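Local coordinates for peptide methionine sulfoxide reductase MSRA (Corynebacterium diphtheriae, PDB 4D7L), which reduces the S-epimer of methionine sulfoxide, free or in oxidised proteins, back to methionine and so probably serves as a repair enzyme, at residues 100-105 with 209-214. Residues are numbered along the deposited sequence; the frame is centred on the assembly and turned at random.
Sequences NPTYRE and MAEDEH. With CAC (cacodylate ion), chain D.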
loop_
_atom_site.group_PDB
_atom_site.type_symbol
_atom_site.label_atom_id
_atom_site.label_comp_id
_atom_site.label_asym_id
_atom_site.label_seq_id
_atom_site.Cartn_x
_atom_site.Cartn_y
_atom_site.Cartn_z
ATOM N N ASN A 100 -12.696 2.857 9.126
ATOM C CA ASN A 100 -11.949 4.015 9.604
ATOM C C ASN A 100 -11.042 3.764 10.804
ATOM O O ASN A 100 -11.206 4.408 11.845
ATOM C CB ASN A 100 -12.929 5.132 9.950
ATOM C CG ASN A 100 -13.769 5.519 8.766
ATOM O OD1 ASN A 100 -13.244 6.034 7.772
ATOM N ND2 ASN A 100 -15.085 5.273 8.852
ATOM N N PRO A 101 -10.084 2.838 10.659
ATOM C CA PRO A 101 -9.161 2.562 11.764
ATOM C C PRO A 101 -8.150 3.697 11.956
ATOM O O PRO A 101 -7.789 4.347 10.985
ATOM C CB PRO A 101 -8.445 1.291 11.304
ATOM C CG PRO A 101 -8.382 1.439 9.783
ATOM C CD PRO A 101 -9.748 2.064 9.442
ATOM N N THR A 102 -7.739 3.947 13.192
ATOM C CA THR A 102 -6.561 4.771 13.440
ATOM C C THR A 102 -5.319 3.948 13.141
ATOM O O THR A 102 -5.381 2.724 13.072
ATOM C CB THR A 102 -6.478 5.243 14.885
ATOM O OG1 THR A 102 -6.321 4.099 15.736
ATOM C CG2 THR A 102 -7.748 5.999 15.292
ATOM N N TYR A 103 -4.189 4.617 12.979
ATOM C CA TYR A 103 -2.933 3.921 12.786
ATOM C C TYR A 103 -2.645 2.991 13.964
ATOM O O TYR A 103 -2.243 1.824 13.800
ATOM C CB TYR A 103 -1.805 4.942 12.614
ATOM C CG TYR A 103 -0.434 4.321 12.465
ATOM C CD1 TYR A 103 -0.113 3.560 11.340
ATOM C CD2 TYR A 103 0.552 4.538 13.424
ATOM C CE1 TYR A 103 1.172 3.014 11.178
ATOM C CE2 TYR A 103 1.822 3.998 13.275
ATOM C CZ TYR A 103 2.121 3.239 12.148
ATOM O OH TYR A 103 3.381 2.704 11.994
ATOM N N ARG A 104 -2.866 3.503 15.164
ATOM C CA ARG A 104 -2.574 2.693 16.341
ATOM C C ARG A 104 -3.430 1.431 16.308
ATOM O O ARG A 104 -2.943 0.342 16.575
ATOM C CB ARG A 104 -2.820 3.491 17.627
ATOM C CG ARG A 104 -2.630 2.680 18.907
ATOM C CD ARG A 104 -2.873 3.549 20.149
ATOM N NE ARG A 104 -1.933 4.667 20.226
ATOM C CZ ARG A 104 -0.709 4.577 20.739
ATOM N NH1 ARG A 104 -0.278 3.427 21.244
ATOM N NH2 ARG A 104 0.080 5.644 20.762
ATOM N N GLU A 105 -4.692 1.556 15.914
ATOM C CA GLU A 105 -5.525 0.353 15.805
ATOM C C GLU A 105 -4.972 -0.652 14.782
ATOM O O GLU A 105 -4.911 -1.858 15.047
ATOM C CB GLU A 105 -6.958 0.742 15.436
ATOM C CG GLU A 105 -7.688 1.384 16.602
ATOM C CD GLU A 105 -9.059 1.921 16.235
ATOM O OE1 GLU A 105 -9.291 2.278 15.056
ATOM O OE2 GLU A 105 -9.903 1.994 17.150
ATOM N N MET A 209 -7.948 6.589 4.664
ATOM C CA MET A 209 -6.710 7.349 4.800
ATOM C C MET A 209 -6.187 7.322 6.214
ATOM O O MET A 209 -6.962 7.444 7.156
ATOM C CB MET A 209 -6.906 8.810 4.385
ATOM C CG MET A 209 -7.217 9.045 2.935
ATOM S SD MET A 209 -7.225 10.836 2.606
ATOM C CE MET A 209 -5.489 11.226 2.572
ATOM N N ALA A 210 -4.862 7.219 6.352
ATOM C CA ALA A 210 -4.201 7.368 7.639
ATOM C C ALA A 210 -4.206 8.838 8.078
ATOM O O ALA A 210 -4.466 9.724 7.264
ATOM C CB ALA A 210 -2.763 6.830 7.556
ATOM N N GLU A 211 -3.884 9.082 9.350
ATOM C CA GLU A 211 -3.767 10.420 9.905
ATOM C C GLU A 211 -2.881 11.330 9.056
ATOM O O GLU A 211 -1.994 10.861 8.352
ATOM C CB GLU A 211 -3.180 10.347 11.333
ATOM C CG GLU A 211 -4.149 9.744 12.383
ATOM C CD GLU A 211 -4.125 8.202 12.444
ATOM O OE1 GLU A 211 -3.595 7.537 11.522
ATOM O OE2 GLU A 211 -4.648 7.657 13.433
ATOM N N ASP A 212 -3.119 12.631 9.138
ATOM C CA ASP A 212 -2.348 13.622 8.374
ATOM C C ASP A 212 -0.819 13.495 8.506
ATOM O O ASP A 212 -0.065 13.688 7.538
ATOM C CB ASP A 212 -2.789 15.026 8.812
ATOM C CG ASP A 212 -2.051 16.134 8.066
ATOM O OD1 ASP A 212 -2.249 16.270 6.835
ATOM O OD2 ASP A 212 -1.276 16.861 8.720
ATOM N N GLU A 213 -0.362 13.162 9.707
ATOM C CA GLU A 213 1.063 13.031 9.989
ATOM C C GLU A 213 1.741 11.997 9.101
ATOM O O GLU A 213 2.935 12.124 8.800
ATOM C CB GLU A 213 1.291 12.655 11.472
ATOM C CG GLU A 213 0.976 13.782 12.444
ATOM C CD GLU A 213 -0.533 14.012 12.692
ATOM O OE1 GLU A 213 -1.381 13.173 12.298
ATOM O OE2 GLU A 213 -0.870 15.061 13.287
ATOM N N HIS A 214 1.005 10.955 8.708
ATOM C CA HIS A 214 1.574 9.900 7.848
ATOM C C HIS A 214 1.692 10.297 6.374
ATOM O O HIS A 214 2.483 9.708 5.629
ATOM C CB HIS A 214 0.724 8.612 7.944
ATOM C CG HIS A 214 0.813 7.949 9.283
ATOM N ND1 HIS A 214 1.799 7.037 9.592
ATOM C CD2 HIS A 214 0.069 8.098 10.404
ATOM C CE1 HIS A 214 1.660 6.649 10.848
ATOM N NE2 HIS A 214 0.603 7.260 11.357
HETATM AS AS CAC D . 5.309 1.802 9.545
HETATM O O1 CAC D . 3.983 0.896 10.216
HETATM O O2 CAC D . 6.373 0.723 8.688
HETATM C C1 CAC D . 6.298 2.684 10.991
HETATM C C2 CAC D . 4.615 3.157 8.306
HETATM O O HOH W 1 -8.510 5.428 8.616
HETATM O O HOH W 2 -3.146 6.346 15.666
#
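T102 and Y103 meet E211 where a capping box starts the short helix 103-107. Just ahead of it, P101 suits the entry: its ring fixes phi at a value that fits the extended chain leading into the helix, and packs on Y208 and F93, while a water donates to both P101 O and M209 O. T102 is the N-cap. Its OG1 accepts from E105 N at 3.0 Å, while E105 OE1 accepts from T102 N at 2.9 Å in return; a short hydroxyl and a longer carboxylate fit these two places.

The cap leaves Y103 N to E211, whose carboxylate is brought there by a bend at chi2 (85°). E211 OE2 accepts from Y103 N at 3.1 Å on its syn lone pair, nearly straight, while OE1 adds a weak second bond. A negative group at a helix N-terminus should be favoured by the helix dipole, and a second water links E211 OE2 to R104 N.

The ring of Y103, its CG anti to the backbone N (chi1 177°), offers a face to H214 in an edge-to-face pair, planes at 50°. The flat imidazole can lay an edge there while ND1 hydrogen-bonds to W74 NE1, which would help fix its rotation. The side chain of Y103 lies about 7 Å from that of C72, the predicted catalytic cysteine, here disulfide-bonded to C226. The contact thus sets a tyrosine near the active site of the MsrA fold, consistent with a cacodylate ion, probably from the crystallisation liquor, lying in or beside that region, hydrogen-bonded to Y103 OH and Y155 OH. H214 CE1 sits 3.3 Å above the centre of the Y103 ring.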